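Local coordinates for 5-formyltetrahydrofolate cyclo-ligase family protein (Bacillus anthracis, PDB 2JCB) that probably catalyses the ATP- and magnesium-dependent cyclisation of 5-formyltetrahydrofolate to 5,10-methenyltetrahydrofolate, a step of folate metabolism, at residues V83-F95 with G145-H157. Residues are numbered along the deposited sequence; the frame is centred on the assembly and turned at random.
Sequences VPKCNKETRTMSF and GYGGGYYDRYLVH. With MG (magnesium ion), chain E; ADP (adenosine-5'-diphosphate), chain C; PO4 (phosphate ion), chain D.
Met-93 and Tyr-151 meet where a beta-hairpin closed by a G1 beta bulge (Arg-91 and Thr-92 opposite Asn-87) lies against the glycine-rich nucleotide loop and the short helix 150-154 of the 5-formyltetrahydrofolate cyclo-ligase fold. The contact illustrates how a hairpin near one end of the mixed sheet can back a nucleotide site from behind its first shell, here through Arg-91 on Arg-153. Packing is tight on the apolar side. A bend at chi3 (-70°) brings Met-93 CE over the centre of the Tyr-151 ring, 3.4 Å from its centroid, while the same methyl presses on Tyr-154 CB. Beside it, Phe-95 sets its CE2 rim 3.5 Å from Tyr-154 CZ, the two rings inclined at 51°, and turns its edge to Tyr-151. Tyr-150 is sandwiched: Cys-86 SG sits over one face, 3.9 Å from the ring centroid, and Arg-91 CG, offset toward the rim, covers the other. Next comes a close stack: Arg-91 CB lies over one face of the Arg-153 guanidinium, whose opposite face lies over C4 of the ADP adenine; the two guanidinium planes stand nearly perpendicular.

Toward solvent the fit becomes looser. The hydroxyl end of Tyr-150 reaches the exposed turn at Lys-88. One water donates to both Arg-91 O and Tyr-150 O; another accepts from Arg-91 NH2 and donates to Gly-147 O. Behind this layer, Asp-152 binds the magnesium ion together with Asp-181, and the helix start grips a phosphate ion, probably from the crystallisation liquor: Tyr-150 N donates to its O4, and Tyr-151 N to its O1 at 2.8 Å with an N-H...O angle of 168°.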
ATOM      1  N   VAL A  83      -3.324 -10.705  -1.842  1.00 28.94           N
ATOM      2  CA  VAL A  83      -2.032 -10.011  -1.999  1.00 27.57           C
ATOM      3  C   VAL A  83      -1.600 -10.090  -3.489  1.00 28.23           C
ATOM      4  O   VAL A  83      -1.985 -11.050  -4.182  1.00 28.45           O
ATOM      5  CB  VAL A  83      -0.975 -10.700  -1.105  1.00 28.97           C
ATOM      6  CG1 VAL A  83      -1.315 -10.459   0.380  1.00 29.80           C
ATOM      7  CG2 VAL A  83      -0.988 -12.253  -1.337  1.00 26.04           C
ATOM      8  N   PRO A  84      -0.859  -9.080  -3.969  1.00 27.40           N
ATOM      9  CA  PRO A  84      -0.611  -9.057  -5.415  1.00 28.49           C
ATOM     10  C   PRO A  84       0.586  -9.875  -5.885  1.00 28.38           C
ATOM     11  O   PRO A  84       1.620  -9.927  -5.232  1.00 27.22           O
ATOM     12  CB  PRO A  84      -0.351  -7.572  -5.701  1.00 29.62           C
ATOM     13  CG  PRO A  84       0.233  -7.049  -4.426  1.00 28.17           C
ATOM     14  CD  PRO A  84      -0.297  -7.881  -3.295  1.00 28.28           C
ATOM     15  N   LYS A  85       0.419 -10.457  -7.067  1.00 29.08           N
ATOM     16  CA  LYS A  85       1.527 -10.949  -7.872  1.00 31.22           C
ATOM     17  C   LYS A  85       1.665  -9.992  -9.066  1.00 31.53           C
ATOM     18  O   LYS A  85       0.743  -9.846  -9.879  1.00 32.19           O
ATOM     19  CB  LYS A  85       1.295 -12.395  -8.334  1.00 30.73           C
ATOM     20  CG  LYS A  85       2.466 -12.930  -9.191  1.00 31.46           C
ATOM     21  CD  LYS A  85       2.481 -14.447  -9.321  1.00 33.09           C
ATOM     22  CE  LYS A  85       3.692 -14.938 -10.175  1.00 32.60           C
ATOM     23  NZ  LYS A  85       5.067 -14.678  -9.571  1.00 35.53           N
ATOM     24  N   CYS A  86       2.838  -9.389  -9.197  1.00 34.25           N
ATOM     25  CA  CYS A  86       3.070  -8.423 -10.256  1.00 35.62           C
ATOM     26  C   CYS A  86       3.586  -9.087 -11.507  1.00 35.54           C
ATOM     27  O   CYS A  86       4.438  -9.984 -11.457  1.00 35.64           O
ATOM     28  CB  CYS A  86       4.045  -7.333  -9.801  1.00 36.30           C
ATOM     29  SG  CYS A  86       3.455  -6.372  -8.430  1.00 43.82           S
ATOM     30  N   ASN A  87       3.026  -8.682 -12.631  1.00 35.10           N
ATOM     31  CA  ASN A  87       3.578  -9.076 -13.910  1.00 36.15           C
ATOM     32  C   ASN A  87       4.374  -7.875 -14.446  1.00 36.80           C
ATOM     33  O   ASN A  87       3.815  -6.836 -14.807  1.00 36.24           O
ATOM     34  CB  ASN A  87       2.464  -9.546 -14.853  1.00 36.13           C
ATOM     35  CG  ASN A  87       2.985  -9.979 -16.222  1.00 36.74           C
ATOM     36  OD1 ASN A  87       4.048  -9.544 -16.668  1.00 38.69           O
ATOM     37  ND2 ASN A  87       2.212 -10.811 -16.912  1.00 38.09           N
ATOM     38  N   LYS A  88       5.690  -8.021 -14.457  1.00 37.66           N
ATOM     39  CA  LYS A  88       6.575  -6.927 -14.828  1.00 39.63           C
ATOM     40  C   LYS A  88       6.455  -6.534 -16.300  1.00 39.54           C
ATOM     41  O   LYS A  88       6.679  -5.373 -16.651  1.00 40.07           O
ATOM     42  CB  LYS A  88       8.015  -7.268 -14.443  1.00 40.53           C
ATOM     43  CG  LYS A  88       8.138  -7.623 -12.945  1.00 44.09           C
ATOM     44  CD  LYS A  88       9.580  -7.561 -12.430  1.00 49.33           C
ATOM     45  CE  LYS A  88      10.045  -6.117 -12.252  1.00 49.65           C
ATOM     46  NZ  LYS A  88      10.482  -5.509 -13.563  1.00 50.78           N
ATOM     47  N   GLU A  89       6.079  -7.491 -17.148  1.00 39.54           N
ATOM     48  CA  GLU A  89       5.928  -7.243 -18.575  1.00 39.62           C
ATOM     49  C   GLU A  89       4.748  -6.343 -18.895  1.00 38.90           C
ATOM     50  O   GLU A  89       4.877  -5.403 -19.679  1.00 38.68           O
ATOM     51  CB  GLU A  89       5.772  -8.553 -19.344  1.00 40.11           C
ATOM     52  CG  GLU A  89       7.002  -9.409 -19.363  1.00 42.47           C
ATOM     53  CD  GLU A  89       7.055 -10.302 -20.588  1.00 45.08           C
ATOM     54  OE1 GLU A  89       6.868  -9.792 -21.725  1.00 47.45           O
ATOM     55  OE2 GLU A  89       7.295 -11.517 -20.409  1.00 47.19           O
ATOM     56  N   THR A  90       3.597  -6.660 -18.305  1.00 37.43           N
ATOM     57  CA  THR A  90       2.355  -5.953 -18.587  1.00 36.66           C
ATOM     58  C   THR A  90       2.075  -4.891 -17.524  1.00 36.69           C
ATOM     59  O   THR A  90       1.131  -4.095 -17.661  1.00 36.30           O
ATOM     60  CB  THR A  90       1.152  -6.936 -18.684  1.00 36.54           C
ATOM     61  OG1 THR A  90       1.044  -7.674 -17.461  1.00 36.64           O
ATOM     62  CG2 THR A  90       1.318  -7.905 -19.858  1.00 37.53           C
ATOM     63  N   ARG A  91       2.887  -4.889 -16.459  1.00 35.20           N
ATOM     64  CA  ARG A  91       2.667  -3.983 -15.323  1.00 35.11           C
ATOM     65  C   ARG A  91       1.271  -4.135 -14.713  1.00 34.53           C
ATOM     66  O   ARG A  91       0.659  -3.172 -14.247  1.00 33.92           O
ATOM     67  CB  ARG A  91       2.987  -2.528 -15.702  1.00 36.19           C
ATOM     68  CG  ARG A  91       4.269  -2.042 -15.063  1.00 39.22           C
ATOM     69  CD  ARG A  91       5.426  -2.252 -16.002  1.00 44.85           C
ATOM     70  NE  ARG A  91       6.692  -1.771 -15.457  1.00 48.53           N
ATOM     71  CZ  ARG A  91       7.013  -0.486 -15.297  1.00 52.65           C
ATOM     72  NH1 ARG A  91       6.170   0.501 -15.613  1.00 52.64           N
ATOM     73  NH2 ARG A  91       8.204  -0.177 -14.815  1.00 55.65           N
ATOM     74  N   THR A  92       0.769  -5.366 -14.712  1.00 33.74           N
ATOM     75  CA  THR A  92      -0.525  -5.648 -14.121  1.00 33.33           C
ATOM     76  C   THR A  92      -0.292  -6.394 -12.813  1.00 33.20           C
ATOM     77  O   THR A  92       0.802  -6.895 -12.599  1.00 33.41           O
ATOM     78  CB  THR A  92      -1.405  -6.463 -15.091  1.00 33.00           C
ATOM     79  OG1 THR A  92      -0.731  -7.673 -15.423  1.00 34.67           O
ATOM     80  CG2 THR A  92      -1.653  -5.678 -16.380  1.00 35.57           C
ATOM     81  N   MET A  93      -1.304  -6.425 -11.939  1.00 32.65           N
ATOM     82  CA  MET A  93      -1.289  -7.164 -10.679  1.00 32.99           C
ATOM     83  C   MET A  93      -2.428  -8.166 -10.603  1.00 33.18           C
ATOM     84  O   MET A  93      -3.564  -7.870 -10.980  1.00 33.74           O
ATOM     85  CB  MET A  93      -1.395  -6.202  -9.498  1.00 32.55           C
ATOM     86  CG  MET A  93      -0.191  -5.309  -9.323  1.00 33.29           C
ATOM     87  SD  MET A  93      -0.216  -4.381  -7.785  1.00 34.29           S
ATOM     88  CE  MET A  93      -1.567  -3.187  -8.050  1.00 32.48           C
ATOM     89  N   SER A  94      -2.119  -9.350 -10.112  1.00 32.24           N
ATOM     90  CA  SER A  94      -3.116 -10.371  -9.895  1.00 31.79           C
ATOM     91  C   SER A  94      -3.247 -10.478  -8.392  1.00 30.84           C
ATOM     92  O   SER A  94      -2.363 -11.035  -7.721  1.00 32.16           O
ATOM     93  CB  SER A  94      -2.636 -11.700 -10.455  1.00 31.43           C
ATOM     94  OG  SER A  94      -3.540 -12.760 -10.179  1.00 34.21           O
ATOM     95  N   PHE A  95      -4.351  -9.983  -7.841  1.00 28.94           N
ATOM     96  CA  PHE A  95      -4.530 -10.190  -6.407  1.00 27.50           C
ATOM     97  C   PHE A  95      -5.007 -11.616  -6.141  1.00 27.04           C
ATOM     98  O   PHE A  95      -5.963 -12.074  -6.745  1.00 29.76           O
ATOM     99  CB  PHE A  95      -5.474  -9.155  -5.834  1.00 27.62           C
ATOM    100  CG  PHE A  95      -4.817  -7.838  -5.697  1.00 25.20           C
ATOM    101  CD1 PHE A  95      -4.238  -7.507  -4.480  1.00 26.70           C
ATOM    102  CD2 PHE A  95      -4.748  -6.953  -6.762  1.00 26.01           C
ATOM    103  CE1 PHE A  95      -3.546  -6.256  -4.306  1.00 27.94           C
ATOM    104  CE2 PHE A  95      -4.070  -5.700  -6.631  1.00 27.21           C
ATOM    105  CZ  PHE A  95      -3.458  -5.361  -5.402  1.00 25.43           C
ATOM    106  N   GLY A 145       4.633   6.298  -5.521  1.00 28.91           N
ATOM    107  CA  GLY A 145       4.999   4.936  -5.134  1.00 30.18           C
ATOM    108  C   GLY A 145       6.489   4.718  -5.414  1.00 30.37           C
ATOM    109  O   GLY A 145       7.308   5.643  -5.321  1.00 31.07           O
ATOM    110  N   TYR A 146       6.816   3.488  -5.811  1.00 31.10           N
ATOM    111  CA  TYR A 146       8.214   3.037  -5.974  1.00 31.96           C
ATOM    112  C   TYR A 146       8.771   3.151  -7.359  1.00 30.90           C
ATOM    113  O   TYR A 146       9.972   2.941  -7.575  1.00 32.16           O
ATOM    114  CB  TYR A 146       8.347   1.573  -5.463  1.00 31.96           C
ATOM    115  CG  TYR A 146       8.237   1.540  -3.986  1.00 36.93           C
ATOM    116  CD1 TYR A 146       9.325   1.864  -3.174  1.00 39.93           C
ATOM    117  CD2 TYR A 146       7.019   1.280  -3.396  1.00 39.39           C
ATOM    118  CE1 TYR A 146       9.187   1.876  -1.798  1.00 40.14           C
ATOM    119  CE2 TYR A 146       6.866   1.303  -2.028  1.00 41.45           C
ATOM    120  CZ  TYR A 146       7.949   1.599  -1.245  1.00 38.26           C
ATOM    121  OH  TYR A 146       7.738   1.602   0.118  1.00 42.96           O
ATOM    122  N   GLY A 147       7.927   3.545  -8.309  1.00 29.66           N
ATOM    123  CA  GLY A 147       8.371   3.810  -9.649  1.00 28.13           C
ATOM    124  C   GLY A 147       7.821   2.913 -10.739  1.00 27.75           C
ATOM    125  O   GLY A 147       7.998   3.223 -11.926  1.00 27.70           O
ATOM    126  N   GLY A 148       7.183   1.805 -10.350  1.00 28.21           N
ATOM    127  CA  GLY A 148       6.622   0.857 -11.332  1.00 29.13           C
ATOM    128  C   GLY A 148       5.295   1.273 -11.969  1.00 27.23           C
ATOM    129  O   GLY A 148       4.953   0.822 -13.055  1.00 27.98           O
ATOM    130  N   GLY A 149       4.537   2.109 -11.247  1.00 28.21           N
ATOM    131  CA  GLY A 149       3.241   2.560 -11.702  1.00 26.47           C
ATOM    132  C   GLY A 149       2.206   1.456 -11.660  1.00 26.50           C
ATOM    133  O   GLY A 149       1.221   1.502 -12.374  1.00 25.74           O
ATOM    134  N   TYR A 150       2.438   0.446 -10.841  1.00 26.41           N
ATOM    135  CA  TYR A 150       1.461  -0.645 -10.713  1.00 26.78           C
ATOM    136  C   TYR A 150       0.077  -0.215 -10.193  1.00 27.05           C
ATOM    137  O   TYR A 150      -0.959  -0.577 -10.769  1.00 27.60           O
ATOM    138  CB  TYR A 150       1.973  -1.762  -9.783  1.00 28.62           C
ATOM    139  CG  TYR A 150       2.988  -2.662 -10.445  1.00 28.40           C
ATOM    140  CD1 TYR A 150       2.587  -3.709 -11.283  1.00 25.62           C
ATOM    141  CD2 TYR A 150       4.347  -2.491 -10.177  1.00 27.30           C
ATOM    142  CE1 TYR A 150       3.503  -4.573 -11.832  1.00 29.70           C
ATOM    143  CE2 TYR A 150       5.294  -3.328 -10.765  1.00 28.78           C
ATOM    144  CZ  TYR A 150       4.855  -4.380 -11.576  1.00 29.17           C
ATOM    145  OH  TYR A 150       5.772  -5.212 -12.157  1.00 31.08           O
ATOM    146  N   TYR A 151       0.064   0.529  -9.102  1.00 27.25           N
ATOM    147  CA  TYR A 151      -1.224   0.958  -8.545  1.00 28.60           C
ATOM    148  C   TYR A 151      -1.905   2.003  -9.402  1.00 28.85           C
ATOM    149  O   TYR A 151      -3.126   1.978  -9.524  1.00 28.96           O
ATOM    150  CB  TYR A 151      -1.135   1.366  -7.069  1.00 28.49           C
ATOM    151  CG  TYR A 151      -1.107   0.132  -6.169  1.00 29.75           C
ATOM    152  CD1 TYR A 151       0.076  -0.590  -5.969  1.00 29.15           C
ATOM    153  CD2 TYR A 151      -2.292  -0.390  -5.621  1.00 26.26           C
ATOM    154  CE1 TYR A 151       0.066  -1.776  -5.166  1.00 30.16           C
ATOM    155  CE2 TYR A 151      -2.315  -1.557  -4.814  1.00 29.27           C
ATOM    156  CZ  TYR A 151      -1.114  -2.232  -4.608  1.00 30.45           C
ATOM    157  OH  TYR A 151      -1.096  -3.343  -3.851  1.00 29.22           O
ATOM    158  N   ASP A 152      -1.116   2.887 -10.048  1.00 28.78           N
ATOM    159  CA  ASP A 152      -1.692   3.850 -10.952  1.00 27.94           C
ATOM    160  C   ASP A 152      -2.525   3.130 -12.032  1.00 29.60           C
ATOM    161  O   ASP A 152      -3.612   3.583 -12.354  1.00 31.00           O
ATOM    162  CB  ASP A 152      -0.597   4.709 -11.587  1.00 26.49           C
ATOM    163  CG  ASP A 152      -0.116   5.818 -10.658  1.00 25.90           C
ATOM    164  OD1 ASP A 152      -0.831   6.170  -9.677  1.00 30.22           O
ATOM    165  OD2 ASP A 152       0.981   6.356 -10.881  1.00 29.02           O
ATOM    166  N   ARG A 153      -2.020   1.987 -12.544  1.00 28.64           N
ATOM    167  CA  ARG A 153      -2.696   1.248 -13.595  1.00 29.56           C
ATOM    168  C   ARG A 153      -3.886   0.492 -13.021  1.00 29.77           C
ATOM    169  O   ARG A 153      -4.967   0.469 -13.597  1.00 29.99           O
ATOM    170  CB  ARG A 153      -1.718   0.286 -14.270  1.00 28.80           C
ATOM    171  CG  ARG A 153      -0.650   0.980 -15.077  1.00 25.52           C
ATOM    172  CD  ARG A 153       0.264  -0.073 -15.673  1.00 27.32           C
ATOM    173  NE  ARG A 153       1.205   0.410 -16.674  1.00 27.23           N
ATOM    174  CZ  ARG A 153       2.329   1.051 -16.372  1.00 27.86           C
ATOM    175  NH1 ARG A 153       3.166   1.390 -17.341  1.00 31.22           N
ATOM    176  NH2 ARG A 153       2.609   1.330 -15.092  1.00 31.93           N
ATOM    177  N   TYR A 154      -3.654  -0.166 -11.896  1.00 30.32           N
ATOM    178  CA  TYR A 154      -4.672  -0.992 -11.245  1.00 30.96           C
ATOM    179  C   TYR A 154      -5.877  -0.163 -10.783  1.00 31.26           C
ATOM    180  O   TYR A 154      -7.014  -0.562 -10.985  1.00 31.50           O
ATOM    181  CB  TYR A 154      -4.075  -1.693 -10.033  1.00 31.21           C
ATOM    182  CG  TYR A 154      -5.068  -2.548  -9.314  1.00 29.44           C
ATOM    183  CD1 TYR A 154      -5.378  -3.822  -9.788  1.00 30.88           C
ATOM    184  CD2 TYR A 154      -5.705  -2.102  -8.157  1.00 31.24           C
ATOM    185  CE1 TYR A 154      -6.276  -4.616  -9.160  1.00 30.20           C
ATOM    186  CE2 TYR A 154      -6.648  -2.907  -7.503  1.00 31.42           C
ATOM    187  CZ  TYR A 154      -6.920  -4.166  -8.014  1.00 31.53           C
ATOM    188  OH  TYR A 154      -7.800  -5.005  -7.393  1.00 30.91           O
ATOM    189  N   LEU A 155      -5.608   0.999 -10.214  1.00 31.73           N
ATOM    190  CA  LEU A 155      -6.688   1.829  -9.665  1.00 32.30           C
ATOM    191  C   LEU A 155      -7.620   2.426 -10.717  1.00 33.27           C
ATOM    192  O   LEU A 155      -8.699   2.919 -10.366  1.00 34.65           O
ATOM    193  CB  LEU A 155      -6.157   2.900  -8.694  1.00 33.08           C
ATOM    194  CG  LEU A 155      -5.556   2.344  -7.413  1.00 31.69           C
ATOM    195  CD1 LEU A 155      -4.915   3.490  -6.629  1.00 31.03           C
ATOM    196  CD2 LEU A 155      -6.591   1.574  -6.601  1.00 32.20           C
ATOM    197  N   VAL A 156      -7.216   2.384 -11.990  1.00 31.53           N
ATOM    198  CA  VAL A 156      -8.118   2.758 -13.109  1.00 32.34           C
ATOM    199  C   VAL A 156      -9.405   1.919 -13.071  1.00 33.26           C
ATOM    200  O   VAL A 156     -10.491   2.467 -13.220  1.00 34.22           O
ATOM    201  CB  VAL A 156      -7.430   2.609 -14.473  1.00 31.52           C
ATOM    202  CG1 VAL A 156      -8.420   2.920 -15.644  1.00 30.83           C
ATOM    203  CG2 VAL A 156      -6.235   3.530 -14.560  1.00 31.50           C
ATOM    204  N   HIS A 157      -9.281   0.613 -12.846  1.00 33.37           N
ATOM    205  CA  HIS A 157     -10.415  -0.302 -12.911  1.00 35.31           C
ATOM    206  C   HIS A 157     -10.969  -0.720 -11.551  1.00 35.14           C
ATOM    207  O   HIS A 157     -12.025  -1.346 -11.455  1.00 36.30           O
ATOM    208  CB  HIS A 157     -10.047  -1.523 -13.766  1.00 36.64           C
ATOM    209  CG  HIS A 157      -9.494  -1.151 -15.106  1.00 39.95           C
ATOM    210  ND1 HIS A 157     -10.275  -0.628 -16.114  1.00 43.38           N
ATOM    211  CD2 HIS A 157      -8.226  -1.175 -15.585  1.00 42.85           C
ATOM    212  CE1 HIS A 157      -9.517  -0.362 -17.163  1.00 43.33           C
ATOM    213  NE2 HIS A 157      -8.270  -0.688 -16.868  1.00 41.57           N
TER
HETATM  214 MG    MG E1192       2.332   7.452 -10.064  1.00 20.89          MG
HETATM  215  PB  ADP C1190       4.740   5.547  -9.121  1.00 32.67           P
HETATM  216  O1B ADP C1190       5.034   4.091  -8.773  1.00 30.98           O
HETATM  217  O2B ADP C1190       5.364   6.472  -8.142  1.00 34.47           O
HETATM  218  O3B ADP C1190       3.249   5.661  -9.359  1.00 33.73           O
HETATM  219  PA  ADP C1190       5.067   6.737 -11.771  1.00 33.07           P
HETATM  220  O1A ADP C1190       3.862   7.592 -11.476  1.00 34.58           O
HETATM  221  O2A ADP C1190       6.234   7.429 -12.271  1.00 31.84           O
HETATM  222  O3A ADP C1190       5.491   5.804 -10.513  1.00 33.56           O
HETATM  223  O5' ADP C1190       4.646   5.705 -12.943  1.00 34.23           O
HETATM  224  C5' ADP C1190       5.731   4.930 -13.498  1.00 32.99           C
HETATM  225  C4' ADP C1190       5.502   4.639 -14.960  1.00 34.45           C
HETATM  226  O4' ADP C1190       4.224   4.037 -15.088  1.00 35.40           O
HETATM  227  C3' ADP C1190       5.491   5.944 -15.749  1.00 38.36           C
HETATM  228  O3' ADP C1190       6.472   5.824 -16.759  1.00 40.31           O
HETATM  229  C2' ADP C1190       4.088   6.040 -16.313  1.00 38.47           C
HETATM  230  O2' ADP C1190       4.099   6.355 -17.675  1.00 42.77           O
HETATM  231  C1' ADP C1190       3.511   4.644 -16.164  1.00 33.81           C
HETATM  232  N9  ADP C1190       2.043   4.613 -15.931  1.00 33.84           N
HETATM  233  C8  ADP C1190       1.420   4.900 -14.774  1.00 34.35           C
HETATM  234  N7  ADP C1190       0.082   4.728 -14.902  1.00 34.96           N
HETATM  235  C5  ADP C1190      -0.183   4.329 -16.147  1.00 31.48           C
HETATM  236  C6  ADP C1190      -1.402   3.950 -16.910  1.00 33.48           C
HETATM  237  N6  ADP C1190      -2.624   3.999 -16.345  1.00 35.71           N
HETATM  238  N1  ADP C1190      -1.245   3.517 -18.162  1.00 33.15           N
HETATM  239  C2  ADP C1190      -0.033   3.471 -18.753  1.00 34.56           C
HETATM  240  N3  ADP C1190       1.112   3.779 -18.111  1.00 34.89           N
HETATM  241  C4  ADP C1190       1.116   4.198 -16.819  1.00 31.90           C
HETATM  242  P   PO4 D1191       3.587   1.145  -7.366  1.00 22.53           P
HETATM  243  O1  PO4 D1191       2.254   1.456  -7.617  1.00 20.61           O
HETATM  244  O2  PO4 D1191       4.498   2.311  -7.093  1.00 28.89           O
HETATM  245  O3  PO4 D1191       3.697   0.219  -6.118  1.00 32.70           O
HETATM  246  O4  PO4 D1191       4.254   0.473  -8.562  1.00 29.86           O
HETATM  247  O   HOH W   1      -1.207  -2.858 -12.214  1.00 23.08           O
HETATM  248  O   HOH W   2       8.066   2.489 -14.673  1.00 38.16           O
HETATM  249  O   HOH W   3       1.030   7.643  -8.404  1.00 22.40           O
HETATM  250  O   HOH W   4       3.773   8.708  -8.829  1.00 24.50           O